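Local coordinates for protein 5'-tyrosyl-DNA phosphodiesterase (Caenorhabditis elegans, PDB 4FVA) that belongs to the endonuclease/exonuclease/phosphatase family of the DNase I-like clan and carries a magnesium ion in its metal site, at residues 229-234 with 248-253; 15-20 with 43-48. All coordinates share one frame; numbering follows the deposited sequence.

Contact 1. Residues 229-234 with 248-253; sequences FTLEGR and WAINAT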
loop_
_atom_site.group_PDB
_atom_site.type_symbol
_atom_site.label_atom_id
_atom_site.label_comp_id
_atom_site.label_asym_id
_atom_site.label_seq_id
_atom_site.Cartn_x
_atom_site.Cartn_y
_atom_site.Cartn_z
ATOM N N PHE A 229 5.270 0.656 -13.292
ATOM C CA PHE A 229 4.471 1.378 -12.295
ATOM C C PHE A 229 3.314 2.115 -12.965
ATOM O O PHE A 229 3.526 2.877 -13.912
ATOM C CB PHE A 229 5.364 2.368 -11.526
ATOM C CG PHE A 229 4.690 3.010 -10.316
ATOM C CD1 PHE A 229 3.789 4.056 -10.470
ATOM C CD2 PHE A 229 4.983 2.563 -9.034
ATOM C CE1 PHE A 229 3.180 4.649 -9.356
ATOM C CE2 PHE A 229 4.395 3.132 -7.926
ATOM C CZ PHE A 229 3.482 4.176 -8.077
ATOM N N THR A 230 2.089 1.849 -12.508
ATOM C CA THR A 230 0.901 2.552 -13.025
ATOM C C THR A 230 -0.002 3.019 -11.889
ATOM O O THR A 230 0.159 2.595 -10.743
ATOM C CB THR A 230 0.049 1.669 -13.955
ATOM O OG1 THR A 230 -0.535 0.604 -13.188
ATOM C CG2 THR A 230 0.897 1.078 -15.085
ATOM N N LEU A 231 -0.956 3.888 -12.206
ATOM C CA LEU A 231 -1.952 4.299 -11.225
ATOM C C LEU A 231 -3.262 3.634 -11.586
ATOM O O LEU A 231 -3.527 3.422 -12.766
ATOM C CB LEU A 231 -2.117 5.823 -11.218
ATOM C CG LEU A 231 -0.851 6.555 -10.780
ATOM C CD1 LEU A 231 -1.039 8.071 -10.771
ATOM C CD2 LEU A 231 -0.438 6.042 -9.406
ATOM N N GLU A 232 -4.089 3.328 -10.588
ATOM C CA GLU A 232 -5.358 2.664 -10.853
ATOM C C GLU A 232 -6.472 3.285 -10.018
ATOM O O GLU A 232 -6.204 4.085 -9.116
ATOM C CB GLU A 232 -5.244 1.166 -10.561
ATOM C CG GLU A 232 -4.069 0.480 -11.249
ATOM C CD GLU A 232 -4.306 0.291 -12.743
ATOM O OE1 GLU A 232 -5.465 0.426 -13.195
ATOM O OE2 GLU A 232 -3.336 -0.012 -13.465
ATOM N N GLY A 233 -7.718 2.942 -10.351
ATOM C CA GLY A 233 -8.881 3.493 -9.666
ATOM C C GLY A 233 -9.127 4.953 -9.982
ATOM O O GLY A 233 -9.670 5.695 -9.146
ATOM N N ARG A 234 -8.751 5.383 -11.187
ATOM C CA ARG A 234 -8.891 6.793 -11.546
ATOM C C ARG A 234 -10.200 7.143 -12.246
ATOM O O ARG A 234 -10.419 8.289 -12.651
ATOM C CB ARG A 234 -7.706 7.254 -12.393
ATOM C CG ARG A 234 -6.417 7.349 -11.599
ATOM C CD ARG A 234 -5.332 8.089 -12.366
ATOM N NE ARG A 234 -4.766 7.317 -13.469
ATOM C CZ ARG A 234 -3.731 7.724 -14.199
ATOM N NH1 ARG A 234 -3.147 8.885 -13.929
ATOM N NH2 ARG A 234 -3.267 6.969 -15.186
ATOM N N TRP A 248 -5.621 7.565 -5.561
ATOM C CA TRP A 248 -5.445 6.605 -6.641
ATOM C C TRP A 248 -4.723 5.395 -6.058
ATOM O O TRP A 248 -3.981 5.523 -5.084
ATOM C CB TRP A 248 -4.597 7.179 -7.778
ATOM C CG TRP A 248 -5.045 8.511 -8.324
ATOM C CD1 TRP A 248 -4.243 9.548 -8.729
ATOM C CD2 TRP A 248 -6.395 8.949 -8.530
ATOM N NE1 TRP A 248 -5.013 10.593 -9.184
ATOM C CE2 TRP A 248 -6.335 10.253 -9.072
ATOM C CE3 TRP A 248 -7.646 8.361 -8.319
ATOM C CZ2 TRP A 248 -7.485 10.984 -9.391
ATOM C CZ3 TRP A 248 -8.792 9.092 -8.641
ATOM C CH2 TRP A 248 -8.699 10.384 -9.166
ATOM N N ALA A 249 -4.918 4.223 -6.647
ATOM C CA ALA A 249 -4.131 3.069 -6.229
ATOM C C ALA A 249 -2.794 3.088 -6.967
ATOM O O ALA A 249 -2.717 3.584 -8.088
ATOM C CB ALA A 249 -4.886 1.766 -6.519
ATOM N N ILE A 250 -1.742 2.583 -6.339
ATOM C CA ILE A 250 -0.499 2.371 -7.057
ATOM C C ILE A 250 -0.367 0.887 -7.366
ATOM O O ILE A 250 -0.829 0.039 -6.602
ATOM C CB ILE A 250 0.757 2.926 -6.330
ATOM C CG1 ILE A 250 0.971 2.264 -4.973
ATOM C CG2 ILE A 250 0.657 4.453 -6.170
ATOM C CD1 ILE A 250 2.237 2.766 -4.277
ATOM N N ASN A 251 0.242 0.589 -8.505
ATOM C CA ASN A 251 0.335 -0.768 -9.009
ATOM C C ASN A 251 1.727 -1.007 -9.604
ATOM O O ASN A 251 2.057 -0.479 -10.664
ATOM C CB ASN A 251 -0.756 -0.987 -10.060
ATOM C CG ASN A 251 -0.743 -2.396 -10.630
ATOM O OD1 ASN A 251 -0.452 -3.354 -9.927
ATOM N ND2 ASN A 251 -1.026 -2.518 -11.923
ATOM N N ALA A 252 2.563 -1.764 -8.907
ATOM C CA ALA A 252 3.931 -1.960 -9.375
ATOM C C ALA A 252 4.185 -3.416 -9.719
ATOM O O ALA A 252 3.878 -4.325 -8.919
ATOM C CB ALA A 252 4.931 -1.467 -8.328
ATOM N N THR A 253 4.792 -3.635 -10.880
ATOM C CA THR A 253 5.128 -4.986 -11.328
ATOM C C THR A 253 6.640 -5.135 -11.350
ATOM O O THR A 253 7.338 -4.411 -12.075
ATOM C CB THR A 253 4.549 -5.285 -12.727
ATOM O OG1 THR A 253 3.124 -5.126 -12.711
ATOM C CG2 THR A 253 4.908 -6.709 -13.170
#

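Contact 2. Residues 15-20 with 43-48; sequences SVMSWN and VNPDIL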
loop_
_atom_site.group_PDB
_atom_site.type_symbol
_atom_site.label_atom_id
_atom_site.label_comp_id
_atom_site.label_asym_id
_atom_site.label_seq_id
_atom_site.Cartn_x
_atom_site.Cartn_y
_atom_site.Cartn_z
ATOM N N SER A 15 3.370 -8.671 -9.030
ATOM C CA SER A 15 2.747 -7.346 -9.006
ATOM C C SER A 15 2.232 -6.983 -7.610
ATOM O O SER A 15 1.581 -7.792 -6.934
ATOM C CB SER A 15 1.610 -7.250 -10.030
ATOM O OG SER A 15 0.611 -8.213 -9.759
ATOM N N VAL A 16 2.518 -5.757 -7.185
ATOM C CA VAL A 16 2.080 -5.299 -5.881
ATOM C C VAL A 16 1.276 -4.028 -6.064
ATOM O O VAL A 16 1.729 -3.077 -6.717
ATOM C CB VAL A 16 3.254 -5.020 -4.941
ATOM C CG1 VAL A 16 2.723 -4.601 -3.553
ATOM C CG2 VAL A 16 4.161 -6.247 -4.828
ATOM N N MET A 17 0.074 -4.031 -5.503
ATOM C CA MET A 17 -0.837 -2.898 -5.577
ATOM C C MET A 17 -1.077 -2.404 -4.159
ATOM O O MET A 17 -1.160 -3.214 -3.230
ATOM C CB MET A 17 -2.157 -3.327 -6.221
ATOM C CG MET A 17 -3.213 -2.222 -6.285
ATOM S SD MET A 17 -4.570 -2.778 -7.314
ATOM C CE MET A 17 -5.847 -1.618 -6.838
ATOM N N SER A 18 -1.146 -1.081 -3.985
ATOM C CA SER A 18 -1.417 -0.476 -2.674
ATOM C C SER A 18 -2.466 0.619 -2.806
ATOM O O SER A 18 -2.415 1.420 -3.753
ATOM C CB SER A 18 -0.141 0.094 -2.058
ATOM O OG SER A 18 -0.411 0.692 -0.799
ATOM N N TRP A 19 -3.399 0.677 -1.857
ATOM C CA TRP A 19 -4.536 1.584 -1.986
ATOM C C TRP A 19 -5.115 1.987 -0.643
ATOM O O TRP A 19 -5.517 1.134 0.158
ATOM C CB TRP A 19 -5.632 0.909 -2.817
ATOM C CG TRP A 19 -6.556 1.839 -3.540
ATOM C CD1 TRP A 19 -6.596 3.217 -3.461
ATOM C CD2 TRP A 19 -7.577 1.462 -4.475
ATOM N NE1 TRP A 19 -7.576 3.703 -4.290
ATOM C CE2 TRP A 19 -8.189 2.653 -4.930
ATOM C CE3 TRP A 19 -8.025 0.234 -4.980
ATOM C CZ2 TRP A 19 -9.224 2.650 -5.876
ATOM C CZ3 TRP A 19 -9.059 0.228 -5.915
ATOM C CH2 TRP A 19 -9.648 1.436 -6.353
ATOM N N ASN A 20 -5.153 3.292 -0.400
ATOM C CA ASN A 20 -5.915 3.813 0.722
ATOM C C ASN A 20 -7.338 3.939 0.224
ATOM O O ASN A 20 -7.610 4.754 -0.666
ATOM C CB ASN A 20 -5.348 5.154 1.193
ATOM C CG ASN A 20 -6.181 5.788 2.290
ATOM O OD1 ASN A 20 -7.403 5.637 2.314
ATOM N ND2 ASN A 20 -5.520 6.491 3.211
ATOM N N VAL A 43 -7.393 -5.550 -12.261
ATOM C CA VAL A 43 -5.949 -5.360 -12.235
ATOM C C VAL A 43 -5.295 -6.678 -11.855
ATOM O O VAL A 43 -4.196 -6.971 -12.305
ATOM C CB VAL A 43 -5.535 -4.258 -11.226
ATOM C CG1 VAL A 43 -4.020 -4.173 -11.133
ATOM C CG2 VAL A 43 -6.125 -2.907 -11.641
ATOM N N ASN A 44 -5.963 -7.443 -10.985
ATOM C CA ASN A 44 -5.514 -8.785 -10.634
ATOM C C ASN A 44 -4.082 -8.838 -10.113
ATOM O O ASN A 44 -3.275 -9.614 -10.607
ATOM C CB ASN A 44 -5.680 -9.714 -11.859
ATOM C CG ASN A 44 -5.729 -11.197 -11.489
ATOM O OD1 ASN A 44 -6.107 -11.572 -10.373
ATOM N ND2 ASN A 44 -5.354 -12.052 -12.442
ATOM N N PRO A 45 -3.766 -8.020 -9.095
ATOM C CA PRO A 45 -2.401 -7.988 -8.555
ATOM C C PRO A 45 -2.097 -9.261 -7.781
ATOM O O PRO A 45 -3.051 -9.871 -7.265
ATOM C CB PRO A 45 -2.446 -6.794 -7.595
ATOM C CG PRO A 45 -3.898 -6.748 -7.136
ATOM C CD PRO A 45 -4.698 -7.162 -8.334
ATOM N N ASP A 46 -0.823 -9.667 -7.704
ATOM C CA ASP A 46 -0.468 -10.843 -6.914
ATOM C C ASP A 46 -0.580 -10.538 -5.437
ATOM O O ASP A 46 -0.954 -11.399 -4.628
ATOM C CB ASP A 46 0.962 -11.297 -7.214
ATOM C CG ASP A 46 1.146 -11.718 -8.661
ATOM O OD1 ASP A 46 0.363 -12.566 -9.135
ATOM O OD2 ASP A 46 2.068 -11.197 -9.320
ATOM N N ILE A 47 -0.249 -9.299 -5.093
ATOM C CA ILE A 47 -0.202 -8.869 -3.705
ATOM C C ILE A 47 -0.893 -7.516 -3.612
ATOM O O ILE A 47 -0.671 -6.644 -4.448
ATOM C CB ILE A 47 1.255 -8.757 -3.208
ATOM C CG1 ILE A 47 1.936 -10.134 -3.235
ATOM C CG2 ILE A 47 1.315 -8.171 -1.795
ATOM C CD1 ILE A 47 3.450 -10.050 -3.136
ATOM N N LEU A 48 -1.741 -7.351 -2.607
ATOM C CA LEU A 48 -2.474 -6.107 -2.451
ATOM C C LEU A 48 -2.387 -5.584 -1.027
ATOM O O LEU A 48 -2.711 -6.302 -0.081
ATOM C CB LEU A 48 -3.940 -6.303 -2.860
ATOM C CG LEU A 48 -4.923 -5.163 -2.577
ATOM C CD1 LEU A 48 -4.637 -3.963 -3.517
ATOM C CD2 LEU A 48 -6.377 -5.639 -2.730
HETATM O O HOH W 1 -1.111 -6.213 -10.973
#

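Contact 1. Residues 229-234 with 248-253
Arg234 lays its aliphatic stem over one face of the Trp248 indole. Its CG sits 3.7 Å from the centroid of the five-membered ring of Trp248, a CH-pi contact over the ring face. The chain bends at chi3 (-73°), and the guanidinium plane ends up turned 66° from the indole. The charged group is too distant for more than a weak cation-pi attraction. Leu231 CB covers one face of the guanidinium, offset toward its rim. Next to this contact the two strands pair antiparallel. Thr230 and Asn251 exchange two backbone hydrogen bonds, and so do Glu232 and Ala249. The shortest runs from Ala249 N to Glu232 O, 2.8 Å.

Phe229, Leu231, Ile250 and Ala252 share one face of the sheet. With CG anti to the backbone N (chi1 -171°), the Phe229 ring reaches across to Ile250, and its CZ meets Ile250 CG2 at 3.4 Å. Leu231 CD2 packs on the same methyl at 3.8 Å. On the other face Ala249 joins the polar Thr230, Glu232 and Asn251. Thr230 and Asn251 lie side by side there, pointing the same way. Thr230 OG1 donates to Glu232 OE2 at 2.9 Å and accepts a weak bond from Asn251 ND2. These two bonds tie the three side chains into a short chain.

Here the last strand of this DNase I-like protein, 249-255, pairs with outermost strand 226-232 of a six-stranded mixed sheet. Strand 13-20 flanks it, with Met17 and Trp19 touching Ala249. Val43, ending helix 29-43, touches Glu232 and Asn251; Trp184 meets the Phe229 ring edge-to-face.

Contact 2. Residues 15-20 with 43-48
Met17 and Leu48 lie side by side and point the same way on neighbouring parallel strands. The two strands belong to a beta-alpha-beta unit made of strand 13-20, helix 29-43 and strand 47-53. Chi1 of 177° sets Met17 CG opposite the backbone N, and the chain stays extended to its end. It slants outward from the sheet on the side where the helix packs, with CG 3.6 Å from Leu48 CD1. Pro45 crosses the base of this side chain obliquely, its CB 3.7 Å from Met17 CB. Farther out, Met17 SD reaches Val43 CG1 at the end of the helix. Asn44 follows with positive phi, where the chain leaves the helix and turns back toward the sheet. On the opposite face Val16 and Ile47 make a looser apolar contact.

The backbones pair through Ile47, which donates to Ser15 O and accepts from Met17 N. The latter bond is 2.9 Å from Met17 N to Ile47 O and nearly straight, with 166° at the hydrogen.

Ser15 and Asp46 clasp each other at the start of the pairing. Asp46 N donates to Ser15 OG at 2.9 Å. In return, Ser15 N donates to Asp46 OD2 at 2.9 Å, meeting the carboxylate on its anti side, 20° out of plane. A water lies 2.9 Å from Ser15 OG and gives a weak bond to Val43 O.

Contacts 1 and 2 have centres about 8 Å apart and lie in the same six-stranded mixed sheet. Contact 2 comes first along the chain and closes before contact 1 opens. The sheet joins them, because strands 13-20 and 249-255 are antiparallel neighbours. Backbone hydrogen bonds probably link Val16 N to Ala252 O and Ser18 N to Ile250 O. Four strands thus run in the order 47-53, 13-20, 249-255, 226-232. The first and last strands of the chain are therefore inner neighbours in this sheet. The metal site lies close by in sequence: Asp22 follows strand 13-20, and Glu52 is on strand 47-53.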